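Local coordinates for protein Alp7A (PDB 5EC0) that binds ADP as an actin-like protein of the bacterial cytoskeleton and probably forms filaments that segregate plasmids in Bacillus subtilis, at residues 314-317 / 321-324; 216-221 / 300-305. All coordinates share one frame; numbering follows the deposited sequence.

Interaction 1 of 2, residues 314-317 / 321-324; sequences FPAP and VYKY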
loop_
_atom_site.group_PDB
_atom_site.type_symbol
_atom_site.label_atom_id
_atom_site.label_comp_id
_atom_site.label_asym_id
_atom_site.label_seq_id
_atom_site.Cartn_x
_atom_site.Cartn_y
_atom_site.Cartn_z
ATOM N N PHE A 314 11.131 -9.095 -18.686
ATOM C CA PHE A 314 11.539 -8.187 -19.742
ATOM C C PHE A 314 12.899 -8.671 -20.229
ATOM O O PHE A 314 13.930 -8.400 -19.601
ATOM C CB PHE A 314 11.595 -6.731 -19.249
ATOM C CG PHE A 314 10.268 -6.189 -18.771
ATOM C CD1 PHE A 314 9.212 -6.012 -19.658
ATOM C CD2 PHE A 314 10.081 -5.842 -17.436
ATOM C CE1 PHE A 314 7.989 -5.515 -19.218
ATOM C CE2 PHE A 314 8.859 -5.340 -16.982
ATOM C CZ PHE A 314 7.815 -5.176 -17.871
ATOM N N PRO A 315 12.897 -9.430 -21.331
ATOM C CA PRO A 315 14.117 -10.055 -21.845
ATOM C C PRO A 315 15.140 -9.009 -22.268
ATOM O O PRO A 315 15.073 -8.515 -23.401
ATOM C CB PRO A 315 13.620 -10.867 -23.051
ATOM C CG PRO A 315 12.139 -11.001 -22.854
ATOM C CD PRO A 315 11.725 -9.743 -22.164
ATOM N N ALA A 316 16.062 -8.673 -21.366
ATOM C CA ALA A 316 17.126 -7.715 -21.668
ATOM C C ALA A 316 17.954 -8.178 -22.862
ATOM O O ALA A 316 18.551 -9.261 -22.832
ATOM C CB ALA A 316 18.029 -7.503 -20.457
ATOM N N PRO A 317 17.977 -7.359 -23.927
ATOM C CA PRO A 317 18.805 -7.690 -25.093
ATOM C C PRO A 317 20.277 -7.683 -24.695
ATOM O O PRO A 317 20.676 -6.957 -23.773
ATOM C CB PRO A 317 18.476 -6.578 -26.100
ATOM C CG PRO A 317 17.964 -5.449 -25.273
ATOM C CD PRO A 317 17.278 -6.071 -24.078
ATOM N N VAL A 321 22.239 -3.249 -20.698
ATOM C CA VAL A 321 22.292 -3.546 -19.281
ATOM C C VAL A 321 21.071 -2.915 -18.620
ATOM O O VAL A 321 20.868 -1.702 -18.693
ATOM C CB VAL A 321 23.586 -3.018 -18.632
ATOM C CG1 VAL A 321 23.643 -3.400 -17.169
ATOM C CG2 VAL A 321 24.809 -3.561 -19.365
ATOM N N TYR A 322 20.238 -3.755 -18.019
ATOM C CA TYR A 322 19.144 -3.283 -17.188
ATOM C C TYR A 322 19.599 -3.139 -15.743
ATOM O O TYR A 322 20.497 -3.849 -15.290
ATOM C CB TYR A 322 17.964 -4.248 -17.230
ATOM C CG TYR A 322 17.115 -4.234 -18.480
ATOM C CD1 TYR A 322 17.346 -3.326 -19.509
ATOM C CD2 TYR A 322 16.066 -5.141 -18.629
ATOM C CE1 TYR A 322 16.558 -3.333 -20.650
ATOM C CE2 TYR A 322 15.283 -5.153 -19.759
ATOM C CZ TYR A 322 15.527 -4.251 -20.767
ATOM O OH TYR A 322 14.733 -4.267 -21.890
ATOM N N LYS A 323 18.974 -2.225 -15.013
ATOM C CA LYS A 323 19.061 -2.233 -13.557
ATOM C C LYS A 323 17.702 -2.604 -12.979
ATOM O O LYS A 323 16.673 -2.473 -13.646
ATOM C CB LYS A 323 19.539 -0.885 -13.014
ATOM C CG LYS A 323 21.043 -0.686 -13.192
ATOM C CD LYS A 323 21.517 0.708 -12.792
ATOM C CE LYS A 323 23.033 0.785 -12.835
ATOM N NZ LYS A 323 23.529 2.128 -12.461
ATOM N N TYR A 324 17.717 -3.080 -11.740
ATOM C CA TYR A 324 16.520 -3.573 -11.072
ATOM C C TYR A 324 16.323 -2.830 -9.768
ATOM O O TYR A 324 17.229 -2.779 -8.919
ATOM C CB TYR A 324 16.625 -5.089 -10.840
ATOM C CG TYR A 324 16.693 -5.846 -12.149
ATOM C CD1 TYR A 324 17.872 -5.895 -12.887
ATOM C CD2 TYR A 324 15.570 -6.473 -12.664
ATOM C CE1 TYR A 324 17.928 -6.546 -14.098
ATOM C CE2 TYR A 324 15.615 -7.135 -13.860
ATOM C CZ TYR A 324 16.794 -7.164 -14.577
ATOM O OH TYR A 324 16.832 -7.821 -15.767
#
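Y322 carries this contact, reaching with its phenol ring across to the loop at F314, A316 and P317. Its CG stands beside the backbone N (chi1 -75°), which swings the ring out toward that loop. The methyl of A316 sits over one face in a CH-pi contact, CB lying 3.8 Å from the centroid of the Y322 ring and shifted toward the rim on the CD2 and CE2 side. At the edge, near the ring plane, the carbonyl O of F314 is 3.5 Å from Y322 CE2, and F314 CB packs against the same ring carbon. P317 crosses the tyrosine at about a right angle, its CD coming within 3.8 Å of Y322 OH. An alanine in place of Y322 would probably leave the A316 methyl without an aromatic face and open a gap between the loop and the strand. Two residues on, the ring of Y324 turns to H355 instead. The loop follows helix 292-313 and leads into strand 322-327, so the contact closes this helix-to-strand connection; beneath it, Y322 and F314 both rest on V209 of strand 207-213 and L222 of strand 218-223.

Interaction 2 of 2, residues 216-221 / 300-305; sequences GTDDLV and KEYTEI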
loop_
_atom_site.group_PDB
_atom_site.type_symbol
_atom_site.label_atom_id
_atom_site.label_comp_id
_atom_site.label_asym_id
_atom_site.label_seq_id
_atom_site.Cartn_x
_atom_site.Cartn_y
_atom_site.Cartn_z
ATOM N N GLY A 216 0.342 -10.414 -2.395
ATOM C CA GLY A 216 -0.535 -11.175 -3.274
ATOM C C GLY A 216 -0.236 -11.103 -4.763
ATOM O O GLY A 216 -0.695 -11.952 -5.536
ATOM N N THR A 217 0.507 -10.082 -5.177
ATOM C CA THR A 217 0.962 -9.960 -6.570
ATOM C C THR A 217 2.398 -9.449 -6.649
ATOM O O THR A 217 2.925 -8.862 -5.690
ATOM C CB THR A 217 0.088 -8.989 -7.413
ATOM O OG1 THR A 217 0.242 -7.653 -6.924
ATOM C CG2 THR A 217 -1.390 -9.375 -7.381
ATOM N N ASP A 218 3.012 -9.653 -7.807
ATOM C CA ASP A 218 4.299 -9.043 -8.120
ATOM C C ASP A 218 4.197 -8.290 -9.445
ATOM O O ASP A 218 4.006 -8.895 -10.495
ATOM C CB ASP A 218 5.395 -10.107 -8.165
ATOM C CG ASP A 218 5.563 -10.801 -6.832
ATOM O OD1 ASP A 218 5.956 -10.128 -5.856
ATOM O OD2 ASP A 218 5.287 -12.015 -6.748
ATOM N N ASP A 219 4.306 -6.968 -9.383
ATOM C CA ASP A 219 4.069 -6.124 -10.554
ATOM C C ASP A 219 5.354 -5.461 -11.038
ATOM O O ASP A 219 6.111 -4.889 -10.249
ATOM C CB ASP A 219 3.016 -5.061 -10.240
ATOM C CG ASP A 219 1.803 -5.634 -9.517
ATOM O OD1 ASP A 219 0.889 -6.139 -10.194
ATOM O OD2 ASP A 219 1.774 -5.588 -8.269
ATOM N N LEU A 220 5.597 -5.540 -12.340
ATOM C CA LEU A 220 6.834 -5.016 -12.896
ATOM C C LEU A 220 6.568 -3.976 -13.972
ATOM O O LEU A 220 5.676 -4.145 -14.815
ATOM C CB LEU A 220 7.685 -6.156 -13.462
ATOM C CG LEU A 220 8.075 -7.254 -12.462
ATOM C CD1 LEU A 220 7.121 -8.425 -12.545
ATOM C CD2 LEU A 220 9.493 -7.720 -12.716
ATOM N N VAL A 221 7.340 -2.893 -13.927
ATOM C CA VAL A 221 7.246 -1.832 -14.924
ATOM C C VAL A 221 8.607 -1.577 -15.577
ATOM O O VAL A 221 9.615 -1.456 -14.885
ATOM C CB VAL A 221 6.747 -0.526 -14.307
ATOM C CG1 VAL A 221 6.265 0.411 -15.404
ATOM C CG2 VAL A 221 5.635 -0.809 -13.321
ATOM N N LYS A 300 14.917 -17.305 0.905
ATOM C CA LYS A 300 15.903 -17.325 -0.168
ATOM C C LYS A 300 15.333 -18.070 -1.365
ATOM O O LYS A 300 15.495 -17.623 -2.503
ATOM C CB LYS A 300 17.215 -17.961 0.283
ATOM C CG LYS A 300 18.395 -17.654 -0.649
ATOM C CD LYS A 300 19.605 -18.513 -0.321
ATOM C CE LYS A 300 20.689 -18.392 -1.382
ATOM N NZ LYS A 300 21.783 -19.357 -1.094
ATOM N N GLU A 301 14.662 -19.195 -1.101
ATOM C CA GLU A 301 13.927 -19.936 -2.139
ATOM C C GLU A 301 12.994 -19.023 -2.922
ATOM O O GLU A 301 13.054 -18.970 -4.155
ATOM C CB GLU A 301 13.087 -21.076 -1.543
ATOM C CG GLU A 301 13.850 -22.203 -0.882
ATOM C CD GLU A 301 12.922 -23.166 -0.159
ATOM O OE1 GLU A 301 11.736 -23.262 -0.558
ATOM O OE2 GLU A 301 13.369 -23.801 0.820
ATOM N N TYR A 302 12.124 -18.326 -2.192
ATOM C CA TYR A 302 11.152 -17.430 -2.795
ATOM C C TYR A 302 11.846 -16.345 -3.620
ATOM O O TYR A 302 11.452 -16.064 -4.747
ATOM C CB TYR A 302 10.255 -16.793 -1.714
ATOM C CG TYR A 302 9.156 -15.931 -2.298
ATOM C CD1 TYR A 302 8.018 -16.511 -2.862
ATOM C CD2 TYR A 302 9.263 -14.539 -2.309
ATOM C CE1 TYR A 302 7.005 -15.723 -3.416
ATOM C CE2 TYR A 302 8.264 -13.744 -2.860
ATOM C CZ TYR A 302 7.137 -14.346 -3.417
ATOM O OH TYR A 302 6.138 -13.584 -3.972
ATOM N N THR A 303 12.892 -15.754 -3.058
ATOM C CA THR A 303 13.643 -14.696 -3.730
ATOM C C THR A 303 14.248 -15.197 -5.051
ATOM O O THR A 303 14.247 -14.485 -6.061
ATOM C CB THR A 303 14.747 -14.142 -2.798
ATOM O OG1 THR A 303 14.140 -13.596 -1.620
ATOM C CG2 THR A 303 15.564 -13.051 -3.483
ATOM N N GLU A 304 14.741 -16.432 -5.050
ATOM C CA GLU A 304 15.292 -17.023 -6.262
ATOM C C GLU A 304 14.213 -17.091 -7.352
ATOM O O GLU A 304 14.474 -16.795 -8.515
ATOM C CB GLU A 304 15.903 -18.404 -5.963
ATOM C CG GLU A 304 17.435 -18.330 -5.803
ATOM C CD GLU A 304 18.031 -19.459 -4.979
ATOM O OE1 GLU A 304 17.267 -20.241 -4.382
ATOM O OE2 GLU A 304 19.275 -19.563 -4.926
ATOM N N ILE A 305 12.993 -17.434 -6.967
ATOM C CA ILE A 305 11.877 -17.383 -7.899
ATOM C C ILE A 305 11.613 -15.932 -8.366
ATOM O O ILE A 305 11.368 -15.697 -9.543
ATOM C CB ILE A 305 10.605 -17.999 -7.266
ATOM C CG1 ILE A 305 10.813 -19.501 -7.016
ATOM C CG2 ILE A 305 9.405 -17.816 -8.171
ATOM C CD1 ILE A 305 9.941 -20.058 -5.908
#
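With CG anti to the backbone N (chi1 -176°), Y302 extends its phenol from the helix toward strand 218-223, while D218, whose CG lies beside its own backbone N, holds its carboxylate out to meet it. The two side chains come from opposite directions, and the D218 carboxylate and the Y302 ring are turned 50° against each other. Their closest approach is D218 OD2 to Y302 OH, at 3.3 Å; the other carboxylate oxygen, OD1, stands farther off, 3.9 Å from the same hydroxyl. The stronger partner of OD2 is K306, on the next turn of the helix, which forms a salt bridge with it and probably offsets the charge of this buried acid.

The strand belongs to a five-stranded mixed sheet in the C-terminal domain of an actin-type ATPase fold, and here helix 292-313 reaches it through the D218-Y302 pair, the backbones staying well apart, with 11.3 Å between the nearest CA atoms, those of D218 and I305. Just before the strand, G216 lies in the nucleotide pocket, its backbone N making a weak hydrogen bond to a phosphate oxygen of ADP, whereas the D218 side chain is about 8 Å from the nucleotide and about 9 Å from the magnesium ion, too far for direct contact with either. On the strand's other side, T217 OG1 donates to D219 OD2 over 2.9 Å, arriving on the syn side but 24° out of the carboxylate plane. Around the tyrosine, F243 meets the ring edge-to-face, and L334 touches it from a loop.

How the interactions relate
Along the chain, interaction 2 closes before interaction 1 opens, and their centres lie 16 Å apart within the same C-terminal domain. Helix 292-313 links them: residues 300-305 lie within it, and residues 314-317 form the loop it runs into before strand 322-327. Both contacts reach the same five-stranded sheet, in which strand 207-213 separates 218-223 from 322-327. They also touch directly, F314 CE2 packing 3.8 Å from L220 CB. Interaction 2 lies toward the ADP end of strand 218-223, whereas interaction 1 is away from the annotated sites, so the one ties the helix to the sheet near the nucleotide pocket and the other holds the loop after the helix against the strand it leads into.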